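Local atomic coordinates of Lmaj004091aaa (PDB entry 1XTP), a protein that probably catalyses S-adenosylmethionine-dependent methylation of the N-terminal amino group of proteins that begin with an X-Pro-Lys sequence. Residues T167-T172 against D211-R216; F194-C199 against F246-Y251; A174-F179 against K222-E227. All coordinates share one frame; numbering follows the deposited sequence.

How the interactions relate
The three contacts lie close together, with centres about 13 Å apart from interaction 1 to interactions 2 and 3, and about 15 Å between 2 and 3. Along the chain the segments 167-172, 174-179 and 194-199 come first, and their partners 211-216, 222-227 and 246-251 follow in the same order, so the later part of the chain folds back over the earlier. Interaction 2 joins neighbouring strands of the seven-stranded sheet, interaction 3 packs helices 173-186 and 218-228, and interaction 1 ties the loop after strand 159-165 to strand 213-215 beside the bound S-adenosyl-L-homoselenocysteine. Phe195 of interaction 2 touches Ala168, Phe176 and Phe225, linking the ligand-binding loop, the sheet and the helix pair.

Interaction 1: residues T167-T172 against D211-R216. With SAI (S-adenosyl-L-homoselenocysteine), chain B.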
loop_
_atom_site.group_PDB
_atom_site.type_symbol
_atom_site.label_atom_id
_atom_site.label_comp_id
_atom_site.label_asym_id
_atom_site.label_seq_id
_atom_site.Cartn_x
_atom_site.Cartn_y
_atom_site.Cartn_z
ATOM N N THR A 167 1.601 -0.627 2.528
ATOM C CA THR A 167 2.880 -0.616 1.837
ATOM C C THR A 167 3.090 0.667 1.029
ATOM O O THR A 167 4.215 1.112 0.868
ATOM C CB THR A 167 3.051 -1.928 1.001
ATOM O OG1 THR A 167 4.429 -2.132 0.655
ATOM C CG2 THR A 167 2.160 -1.919 -0.242
ATOM N N ALA A 168 2.034 1.318 0.567
ATOM C CA ALA A 168 2.250 2.549 -0.204
ATOM C C ALA A 168 2.752 3.714 0.666
ATOM O O ALA A 168 3.101 4.765 0.147
ATOM C CB ALA A 168 1.013 2.922 -0.945
ATOM N N ILE A 169 2.781 3.519 1.976
ATOM C CA ILE A 169 3.415 4.448 2.910
ATOM C C ILE A 169 4.921 4.620 2.668
ATOM O O ILE A 169 5.490 5.652 3.032
ATOM C CB ILE A 169 3.178 4.037 4.397
ATOM C CG1 ILE A 169 3.775 2.651 4.706
ATOM C CG2 ILE A 169 1.676 4.026 4.726
ATOM C CD1 ILE A 169 3.854 2.327 6.189
ATOM N N TYR A 170 5.550 3.636 2.019
ATOM C CA TYR A 170 6.987 3.647 1.723
ATOM C C TYR A 170 7.346 4.341 0.414
ATOM O O TYR A 170 8.507 4.660 0.193
ATOM C CB TYR A 170 7.528 2.212 1.730
ATOM C CG TYR A 170 7.332 1.562 3.068
ATOM C CD1 TYR A 170 8.013 2.032 4.171
ATOM C CD2 TYR A 170 6.411 0.532 3.246
ATOM C CE1 TYR A 170 7.823 1.478 5.424
ATOM C CE2 TYR A 170 6.220 -0.059 4.493
ATOM C CZ TYR A 170 6.917 0.443 5.582
ATOM O OH TYR A 170 6.749 -0.080 6.839
ATOM N N LEU A 171 6.351 4.571 -0.438
ATOM C CA LEU A 171 6.559 5.257 -1.697
ATOM C C LEU A 171 6.637 6.770 -1.536
ATOM O O LEU A 171 5.858 7.352 -0.788
ATOM C CB LEU A 171 5.438 4.922 -2.694
ATOM C CG LEU A 171 5.320 3.483 -3.197
ATOM C CD1 LEU A 171 3.953 3.245 -3.864
ATOM C CD2 LEU A 171 6.466 3.129 -4.169
ATOM N N THR A 172 7.562 7.410 -2.260
ATOM C CA THR A 172 7.483 8.870 -2.422
ATOM C C THR A 172 6.213 9.180 -3.188
ATOM O O THR A 172 5.649 8.304 -3.826
ATOM C CB THR A 172 8.645 9.447 -3.192
ATOM O OG1 THR A 172 8.585 9.039 -4.568
ATOM C CG2 THR A 172 9.962 9.006 -2.571
ATOM N N ASP A 211 10.583 3.882 10.454
ATOM C CA ASP A 211 10.622 2.986 9.302
ATOM C C ASP A 211 10.694 3.697 7.932
ATOM O O ASP A 211 10.621 3.043 6.895
ATOM C CB ASP A 211 9.442 2.013 9.345
ATOM C CG ASP A 211 8.117 2.658 9.000
ATOM O OD1 ASP A 211 8.014 3.909 8.931
ATOM O OD2 ASP A 211 7.155 1.888 8.795
ATOM N N SER A 212 10.829 5.023 7.939
ATOM C CA SER A 212 10.991 5.832 6.713
ATOM C C SER A 212 9.795 5.698 5.780
ATOM O O SER A 212 9.904 5.178 4.668
ATOM C CB SER A 212 12.305 5.498 5.978
ATOM O OG SER A 212 12.653 6.509 5.035
ATOM N N SER A 213 8.648 6.184 6.264
ATOM C CA SER A 213 7.370 6.053 5.574
ATOM C C SER A 213 6.486 7.243 5.927
ATOM O O SER A 213 6.801 8.004 6.848
ATOM C CB SER A 213 6.683 4.776 6.037
ATOM O OG SER A 213 6.322 4.857 7.414
ATOM N N LEU A 214 5.350 7.402 5.251
ATOM C CA LEU A 214 4.421 8.428 5.717
ATOM C C LEU A 214 2.954 8.036 5.566
ATOM O O LEU A 214 2.567 7.288 4.664
ATOM C CB LEU A 214 4.696 9.796 5.067
ATOM C CG LEU A 214 4.012 10.023 3.731
ATOM C CD1 LEU A 214 4.128 11.463 3.277
ATOM C CD2 LEU A 214 4.607 9.064 2.709
ATOM N N THR A 215 2.158 8.560 6.480
ATOM C CA THR A 215 0.721 8.408 6.468
ATOM C C THR A 215 0.165 9.676 5.861
ATOM O O THR A 215 0.589 10.787 6.217
ATOM C CB THR A 215 0.192 8.252 7.891
ATOM O OG1 THR A 215 0.830 7.121 8.480
ATOM C CG2 THR A 215 -1.344 8.057 7.929
ATOM N N ARG A 216 -0.768 9.500 4.938
ATOM C CA ARG A 216 -1.337 10.605 4.207
ATOM C C ARG A 216 -2.835 10.674 4.478
ATOM O O ARG A 216 -3.437 9.696 4.932
ATOM C CB ARG A 216 -1.120 10.399 2.713
ATOM C CG ARG A 216 0.319 10.214 2.272
ATOM C CD ARG A 216 0.321 9.940 0.748
ATOM N NE ARG A 216 1.640 9.879 0.104
ATOM C CZ ARG A 216 2.343 8.762 -0.103
ATOM N NH1 ARG A 216 1.935 7.585 0.358
ATOM N NH2 ARG A 216 3.500 8.822 -0.727
HETATM N N SAI B . 1.002 -6.189 2.716
HETATM C CA SAI B . 1.364 -7.205 3.747
HETATM C CB SAI B . 2.599 -6.761 4.503
HETATM C CG SAI B . 2.483 -5.459 5.281
HETATM SE SE SAI B . 4.195 -5.081 6.179
HETATM C C SAI B . 0.273 -7.419 4.783
HETATM O O SAI B . -0.622 -6.587 4.932
HETATM O OXT SAI B . 0.286 -8.408 5.515
HETATM C "C5'" SAI B . 4.922 -3.874 4.795
HETATM C "C4'" SAI B . 5.712 -4.609 3.708
HETATM O "O4'" SAI B . 6.083 -3.674 2.738
HETATM C "C3'" SAI B . 7.009 -5.250 4.178
HETATM O "O3'" SAI B . 7.066 -6.595 3.779
HETATM C "C2'" SAI B . 8.126 -4.484 3.512
HETATM O "O2'" SAI B . 9.248 -5.298 3.200
HETATM C "C1'" SAI B . 7.384 -4.011 2.287
HETATM N N9 SAI B . 7.973 -2.861 1.618
HETATM C C8 SAI B . 8.699 -1.842 2.193
HETATM N N7 SAI B . 9.041 -0.989 1.232
HETATM C C5 SAI B . 8.532 -1.442 0.047
HETATM C C6 SAI B . 8.579 -0.942 -1.252
HETATM N N6 SAI B . 9.233 0.194 -1.501
HETATM N N1 SAI B . 7.957 -1.639 -2.275
HETATM C C2 SAI B . 7.298 -2.835 -2.023
HETATM N N3 SAI B . 7.247 -3.314 -0.726
HETATM C C4 SAI B . 7.848 -2.622 0.281
HETATM O O HOH W 1 10.408 3.582 1.783
#
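Tyr170 reaches Asp211 with its hydroxyl: OH donates to OD2 over 2.8 Å, meeting the carboxylate from above its plane, and the ring and carboxylate planes stand 68° apart. Tyr170 CG lies anti to the carbonyl carbon (chi1 -60°), which lays the ring against the ligand and carries the hydroxyl to Asp211. Over one face lies the adenine end of S-adenosyl-L-homoselenocysteine, whose C8 is 3.5 Å from Tyr170 CD2; on the opposite face Ile169 CG1 sits off-centre, toward the rim. Ser213 CB comes within 3.5 Å of Tyr170 CE1, and the carbonyl oxygen of Ser212 lies at the ring edge. Nearby, Thr167 OG1 donates to the ribose O4' of the bound product analogue at 3.1 Å.

Behind this first shell the Ser213 hydroxyl bonds to the other carboxylate oxygen, Asp211 OD1, and so helps orient the carboxylate. The backbone of the 167-172 loop is gripped from the other segment. Leu214 N bonds to Ile169 O at 2.8 Å. Arg216 turns the edge of its guanidinium to two more carbonyls: NH1 donates to Ala168 O at 3.1 Å in a nearly straight bond (161°) lying in the guanidinium plane, while NH2 takes Leu171 O at 2.8 Å with a more bent N-H. Leu214 CD2 lies over the centre of one guanidinium face, and NE makes a salt bridge to Asp173, which helps fix the rotation of the group. A second hydrogen-bond partner for the Tyr170 hydroxyl is Trp57 NE1.

The tyrosine is therefore held at its hydroxyl and on both faces, while Arg216 supplies donors to Leu171 O and to Ala168 O, which also accepts a weak turn bond from Leu171 N. Such a grip is consistent with a loop shaped for adenosine in a Rossmann-like methyltransferase.

Interaction 2: residues F194-C199 against F246-Y251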
loop_
_atom_site.group_PDB
_atom_site.type_symbol
_atom_site.label_atom_id
_atom_site.label_comp_id
_atom_site.label_asym_id
_atom_site.label_seq_id
_atom_site.Cartn_x
_atom_site.Cartn_y
_atom_site.Cartn_z
ATOM N N PHE A 194 -6.907 -2.839 -5.466
ATOM C CA PHE A 194 -7.408 -2.767 -4.108
ATOM C C PHE A 194 -6.349 -2.095 -3.205
ATOM O O PHE A 194 -5.338 -2.700 -2.864
ATOM C CB PHE A 194 -7.741 -4.153 -3.606
ATOM C CG PHE A 194 -8.203 -4.193 -2.178
ATOM C CD1 PHE A 194 -9.474 -3.747 -1.827
ATOM C CD2 PHE A 194 -7.384 -4.722 -1.188
ATOM C CE1 PHE A 194 -9.906 -3.820 -0.506
ATOM C CE2 PHE A 194 -7.818 -4.798 0.131
ATOM C CZ PHE A 194 -9.086 -4.343 0.468
ATOM N N PHE A 195 -6.614 -0.851 -2.816
ATOM C CA PHE A 195 -5.683 -0.058 -2.014
ATOM C C PHE A 195 -6.235 0.104 -0.606
ATOM O O PHE A 195 -7.295 0.688 -0.421
ATOM C CB PHE A 195 -5.462 1.300 -2.679
ATOM C CG PHE A 195 -4.584 2.246 -1.889
ATOM C CD1 PHE A 195 -3.411 1.805 -1.279
ATOM C CD2 PHE A 195 -4.920 3.594 -1.792
ATOM C CE1 PHE A 195 -2.603 2.690 -0.578
ATOM C CE2 PHE A 195 -4.130 4.483 -1.101
ATOM C CZ PHE A 195 -2.956 4.040 -0.500
ATOM N N LYS A 196 -5.529 -0.456 0.377
ATOM C CA LYS A 196 -5.948 -0.408 1.780
ATOM C C LYS A 196 -4.829 0.174 2.623
ATOM O O LYS A 196 -3.732 -0.361 2.654
ATOM C CB LYS A 196 -6.306 -1.799 2.304
ATOM C CG LYS A 196 -7.144 -1.793 3.586
ATOM C CD LYS A 196 -7.846 -3.144 3.788
ATOM C CE LYS A 196 -8.777 -3.155 4.993
ATOM N NZ LYS A 196 -9.292 -4.520 5.278
ATOM N N GLU A 197 -5.127 1.253 3.340
ATOM C CA GLU A 197 -4.088 2.002 4.022
ATOM C C GLU A 197 -4.632 2.826 5.183
ATOM O O GLU A 197 -5.818 3.204 5.197
ATOM C CB GLU A 197 -3.407 2.955 3.029
ATOM C CG GLU A 197 -2.048 3.433 3.497
ATOM C CD GLU A 197 -1.208 2.295 4.058
ATOM O OE1 GLU A 197 -0.662 1.500 3.245
ATOM O OE2 GLU A 197 -1.094 2.217 5.307
ATOM N N ASN A 198 -3.737 3.117 6.129
ATOM C CA ASN A 198 -3.978 4.078 7.176
ATOM C C ASN A 198 -4.189 5.477 6.584
ATOM O O ASN A 198 -3.523 5.876 5.629
ATOM C CB ASN A 198 -2.823 4.089 8.182
ATOM C CG ASN A 198 -2.722 2.788 8.992
ATOM O OD1 ASN A 198 -3.607 1.939 8.959
ATOM N ND2 ASN A 198 -1.650 2.665 9.760
ATOM N N CYS A 199 -5.126 6.203 7.175
ATOM C CA CYS A 199 -5.579 7.486 6.682
ATOM C C CYS A 199 -5.505 8.502 7.830
ATOM O O CYS A 199 -6.029 8.238 8.912
ATOM C CB CYS A 199 -7.028 7.295 6.248
ATOM S SG CYS A 199 -7.498 8.237 4.877
ATOM N N PHE A 246 -5.020 4.522 13.644
ATOM C CA PHE A 246 -5.413 5.295 12.456
ATOM C C PHE A 246 -6.569 4.585 11.764
ATOM O O PHE A 246 -6.545 3.365 11.631
ATOM C CB PHE A 246 -4.286 5.368 11.440
ATOM C CG PHE A 246 -3.278 6.430 11.711
ATOM C CD1 PHE A 246 -3.499 7.726 11.283
ATOM C CD2 PHE A 246 -2.074 6.126 12.349
ATOM C CE1 PHE A 246 -2.555 8.706 11.506
ATOM C CE2 PHE A 246 -1.118 7.107 12.575
ATOM C CZ PHE A 246 -1.362 8.402 12.147
ATOM N N PRO A 247 -7.578 5.335 11.319
ATOM C CA PRO A 247 -8.577 4.714 10.465
ATOM C C PRO A 247 -7.936 3.999 9.262
ATOM O O PRO A 247 -6.902 4.433 8.731
ATOM C CB PRO A 247 -9.428 5.901 10.004
ATOM C CG PRO A 247 -9.286 6.890 11.117
ATOM C CD PRO A 247 -7.886 6.750 11.595
ATOM N N LEU A 248 -8.565 2.915 8.839
ATOM C CA LEU A 248 -8.077 2.131 7.726
ATOM C C LEU A 248 -9.080 2.223 6.581
ATOM O O LEU A 248 -10.202 1.723 6.694
ATOM C CB LEU A 248 -7.902 0.699 8.212
ATOM C CG LEU A 248 -7.298 -0.349 7.295
ATOM C CD1 LEU A 248 -5.899 0.034 6.918
ATOM C CD2 LEU A 248 -7.322 -1.678 8.042
ATOM N N LYS A 249 -8.684 2.864 5.488
ATOM C CA LYS A 249 -9.573 3.033 4.342
ATOM C C LYS A 249 -9.221 2.116 3.149
ATOM O O LYS A 249 -8.063 1.921 2.785
ATOM C CB LYS A 249 -9.604 4.503 3.883
ATOM C CG LYS A 249 -10.944 4.904 3.291
ATOM C CD LYS A 249 -11.055 6.386 2.942
ATOM C CE LYS A 249 -12.311 6.673 2.113
ATOM N NZ LYS A 249 -12.206 7.932 1.303
HETATM N N MSE A 250 -10.254 1.571 2.544
HETATM C CA MSE A 250 -10.131 0.809 1.311
HETATM C C MSE A 250 -10.637 1.623 0.133
HETATM O O MSE A 250 -11.669 2.277 0.227
HETATM C CB MSE A 250 -10.974 -0.449 1.420
HETATM C CG MSE A 250 -10.438 -1.438 2.411
HETATM SE SE MSE A 250 -11.744 -2.803 2.851
HETATM C CE MSE A 250 -12.733 -1.815 4.245
ATOM N N TYR A 251 -9.902 1.554 -0.974
ATOM C CA TYR A 251 -10.291 2.127 -2.242
ATOM C C TYR A 251 -10.233 1.069 -3.337
ATOM O O TYR A 251 -9.258 0.325 -3.429
ATOM C CB TYR A 251 -9.322 3.228 -2.659
ATOM C CG TYR A 251 -9.112 4.346 -1.674
ATOM C CD1 TYR A 251 -8.092 4.272 -0.730
ATOM C CD2 TYR A 251 -9.886 5.507 -1.722
ATOM C CE1 TYR A 251 -7.868 5.295 0.162
ATOM C CE2 TYR A 251 -9.659 6.559 -0.829
ATOM C CZ TYR A 251 -8.646 6.437 0.102
ATOM O OH TYR A 251 -8.400 7.439 0.998
HETATM O O HOH W 2 -4.384 1.611 11.593
#
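Strands 194-198 and 248-251 run antiparallel, their axes 4.7 Å apart at closest and 162° between directions, with Phe195-Tyr251 and Glu197-Lys249 as hydrogen-bonded pairs; Cys199 N adds a last bond to Pro247 O at 3.0 Å.

On the face carrying Lys196 and Met250, a selenomethionine, the two side chains lie side by side and point the same way. With CG anti to the backbone N (chi1 -162°) and the rest extended, the Lys196 chain is placed beside Met250; Lys196 CD and Met250 CG are 3.4 Å apart, tighter than usual van der Waals contact. Met250 bends at its third torsion, and its selenium lies at the edge of the Phe194 ring, 5.0 Å from the centroid, a Met-aromatic contact. On the other face Phe195 and Tyr251 also run alongside each other. Their planes are only 18° apart, but they meet rim to rim, with Phe195 CD2 and Tyr251 CD1 3.4 Å apart. Toward the strand end, one water bridges Asn198 OD1 and Phe246 O, and OD1 also takes the Trp166 NE1 hydrogen.

Helix 75-87 covers the Lys196 face, where Asp78 makes a salt bridge to Lys196 NZ. Helix 218-228 lies on the Tyr251 face, and its Asp218 takes both the Tyr251 hydroxyl and Lys249 NZ, which also makes a salt bridge to Glu235 of strand 232-237. Strands 159-165 and 232-237 flank the pair within the sheet.

Interaction 3: residues A174-F179 against K222-E227; sequences ADFVKF and KRLFNE
Leu224 points from helix 218-228 at Phe176 and Val177 of helix 173-186. Its CB already touches the Phe176 ring, 3.6 Å from Phe176 CD1. The branch point CG stays just behind, and beyond it the two methyls part: CD1 stands over the middle of the Phe176 ring, 3.7 Å from the centroid and 11° off the normal, a CH-pi contact, while CD2 turns to Val177 CG2 at 3.8 Å. The first torsion of Leu224 (chi1 -56°) sends CG toward helix 173-186, and the second splits the methyls between Phe176 and Val177. Phe176, for its part, has CG anti to its own N, which carries the ring across to the other helix, where Phe225 CE1 meets it at the edge, 4.0 Å from Phe176 CZ. At the outer side, Glu227 lays its extended chain across the Val177 methyls, OE1 coming 3.4 Å from Val177 CG2.

Beyond the two segments, Val177 O bonds to Ser228 OG and the Phe176 ring stacks on Phe180. The local axes cross at -50°, close to the angle of one ridges-into-grooves class, 8.7 Å apart at closest. These helices cover the Phe195 and Tyr251 side of the central sheet, as in the alpha-beta layering of Rossmann-like methyltransferases.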
loop_
_atom_site.group_PDB
_atom_site.type_symbol
_atom_site.label_atom_id
_atom_site.label_comp_id
_atom_site.label_asym_id
_atom_site.label_seq_id
_atom_site.Cartn_x
_atom_site.Cartn_y
_atom_site.Cartn_z
ATOM N N ALA A 174 5.936 11.003 -5.893
ATOM C CA ALA A 174 6.291 10.835 -7.287
ATOM C C ALA A 174 6.177 9.378 -7.708
ATOM O O ALA A 174 5.637 9.089 -8.773
ATOM C CB ALA A 174 7.729 11.347 -7.553
ATOM N N ASP A 175 6.699 8.465 -6.881
ATOM C CA ASP A 175 6.703 7.040 -7.206
ATOM C C ASP A 175 5.335 6.392 -6.994
ATOM O O ASP A 175 5.022 5.426 -7.671
ATOM C CB ASP A 175 7.782 6.306 -6.421
ATOM C CG ASP A 175 9.185 6.630 -6.927
ATOM O OD1 ASP A 175 9.309 7.176 -8.042
ATOM O OD2 ASP A 175 10.164 6.341 -6.216
ATOM N N PHE A 176 4.555 6.947 -6.067
ATOM C CA PHE A 176 3.151 6.569 -5.806
ATOM C C PHE A 176 2.377 6.847 -7.085
ATOM O O PHE A 176 1.725 5.961 -7.632
ATOM C CB PHE A 176 2.606 7.403 -4.630
ATOM C CG PHE A 176 1.199 7.030 -4.160
ATOM C CD1 PHE A 176 0.077 7.250 -4.968
ATOM C CD2 PHE A 176 0.999 6.497 -2.885
ATOM C CE1 PHE A 176 -1.200 6.923 -4.537
ATOM C CE2 PHE A 176 -0.312 6.190 -2.421
ATOM C CZ PHE A 176 -1.394 6.387 -3.247
ATOM N N VAL A 177 2.494 8.077 -7.595
ATOM C CA VAL A 177 1.834 8.425 -8.839
ATOM C C VAL A 177 2.219 7.459 -9.970
ATOM O O VAL A 177 1.338 6.848 -10.589
ATOM C CB VAL A 177 2.076 9.915 -9.222
ATOM C CG1 VAL A 177 1.595 10.219 -10.661
ATOM C CG2 VAL A 177 1.363 10.828 -8.226
ATOM N N LYS A 178 3.519 7.324 -10.233
ATOM C CA LYS A 178 4.036 6.385 -11.241
ATOM C C LYS A 178 3.521 4.968 -11.079
ATOM O O LYS A 178 3.082 4.347 -12.047
ATOM C CB LYS A 178 5.573 6.336 -11.206
ATOM C CG LYS A 178 6.235 7.481 -11.948
ATOM C CD LYS A 178 7.632 7.814 -11.386
ATOM N N PHE A 179 3.594 4.450 -9.861
ATOM C CA PHE A 179 3.255 3.064 -9.629
ATOM C C PHE A 179 1.772 2.771 -9.842
ATOM O O PHE A 179 1.442 1.731 -10.372
ATOM C CB PHE A 179 3.663 2.610 -8.234
ATOM C CG PHE A 179 3.486 1.145 -8.024
ATOM C CD1 PHE A 179 4.237 0.239 -8.756
ATOM C CD2 PHE A 179 2.534 0.665 -7.129
ATOM C CE1 PHE A 179 4.053 -1.122 -8.583
ATOM C CE2 PHE A 179 2.354 -0.684 -6.939
ATOM C CZ PHE A 179 3.099 -1.583 -7.667
ATOM N N LYS A 222 -6.136 11.222 -2.941
ATOM C CA LYS A 222 -6.978 11.553 -4.089
ATOM C C LYS A 222 -6.285 12.514 -5.044
ATOM O O LYS A 222 -6.470 12.435 -6.272
ATOM C CB LYS A 222 -8.321 12.102 -3.595
ATOM C CG LYS A 222 -9.229 10.979 -3.119
ATOM C CD LYS A 222 -10.343 11.453 -2.250
ATOM C CE LYS A 222 -11.420 10.368 -2.153
ATOM N NZ LYS A 222 -12.481 10.669 -1.164
ATOM N N ARG A 223 -5.484 13.415 -4.476
ATOM C CA ARG A 223 -4.594 14.247 -5.271
ATOM C C ARG A 223 -3.689 13.335 -6.090
ATOM O O ARG A 223 -3.555 13.507 -7.305
ATOM C CB ARG A 223 -3.773 15.167 -4.372
ATOM C CG ARG A 223 -3.030 16.265 -5.110
ATOM C CD ARG A 223 -2.413 17.305 -4.153
ATOM N NE ARG A 223 -3.431 18.147 -3.507
ATOM C CZ ARG A 223 -3.174 19.229 -2.776
ATOM N NH1 ARG A 223 -1.929 19.623 -2.567
ATOM N NH2 ARG A 223 -4.180 19.911 -2.253
ATOM N N LEU A 224 -3.114 12.323 -5.432
ATOM C CA LEU A 224 -2.211 11.391 -6.107
ATOM C C LEU A 224 -2.975 10.526 -7.122
ATOM O O LEU A 224 -2.473 10.293 -8.207
ATOM C CB LEU A 224 -1.429 10.526 -5.096
ATOM C CG LEU A 224 -0.608 11.279 -4.045
ATOM C CD1 LEU A 224 -0.119 10.367 -2.928
ATOM C CD2 LEU A 224 0.569 11.989 -4.707
ATOM N N PHE A 225 -4.187 10.072 -6.795
ATOM C CA PHE A 225 -4.971 9.302 -7.758
ATOM C C PHE A 225 -5.259 10.114 -9.011
ATOM O O PHE A 225 -5.203 9.600 -10.116
ATOM C CB PHE A 225 -6.332 8.862 -7.200
ATOM C CG PHE A 225 -6.256 8.003 -5.981
ATOM C CD1 PHE A 225 -5.188 7.145 -5.761
ATOM C CD2 PHE A 225 -7.296 8.026 -5.062
ATOM C CE1 PHE A 225 -5.148 6.346 -4.591
ATOM C CE2 PHE A 225 -7.269 7.234 -3.923
ATOM C CZ PHE A 225 -6.187 6.408 -3.687
ATOM N N ASN A 226 -5.624 11.375 -8.820
ATOM C CA ASN A 226 -5.937 12.235 -9.944
ATOM C C ASN A 226 -4.716 12.384 -10.853
ATOM O O ASN A 226 -4.805 12.235 -12.065
ATOM C CB ASN A 226 -6.415 13.595 -9.452
ATOM C CG ASN A 226 -6.786 14.519 -10.595
ATOM O OD1 ASN A 226 -6.055 15.461 -10.899
ATOM N ND2 ASN A 226 -7.909 14.232 -11.259
ATOM N N GLU A 227 -3.564 12.639 -10.247
ATOM C CA GLU A 227 -2.327 12.773 -10.995
ATOM C C GLU A 227 -1.945 11.488 -11.749
ATOM O O GLU A 227 -1.410 11.542 -12.853
ATOM C CB GLU A 227 -1.222 13.200 -10.042
ATOM C CG GLU A 227 -0.031 13.755 -10.740
ATOM C CD GLU A 227 1.101 14.131 -9.794
ATOM O OE1 GLU A 227 0.870 14.213 -8.555
ATOM O OE2 GLU A 227 2.215 14.342 -10.327
#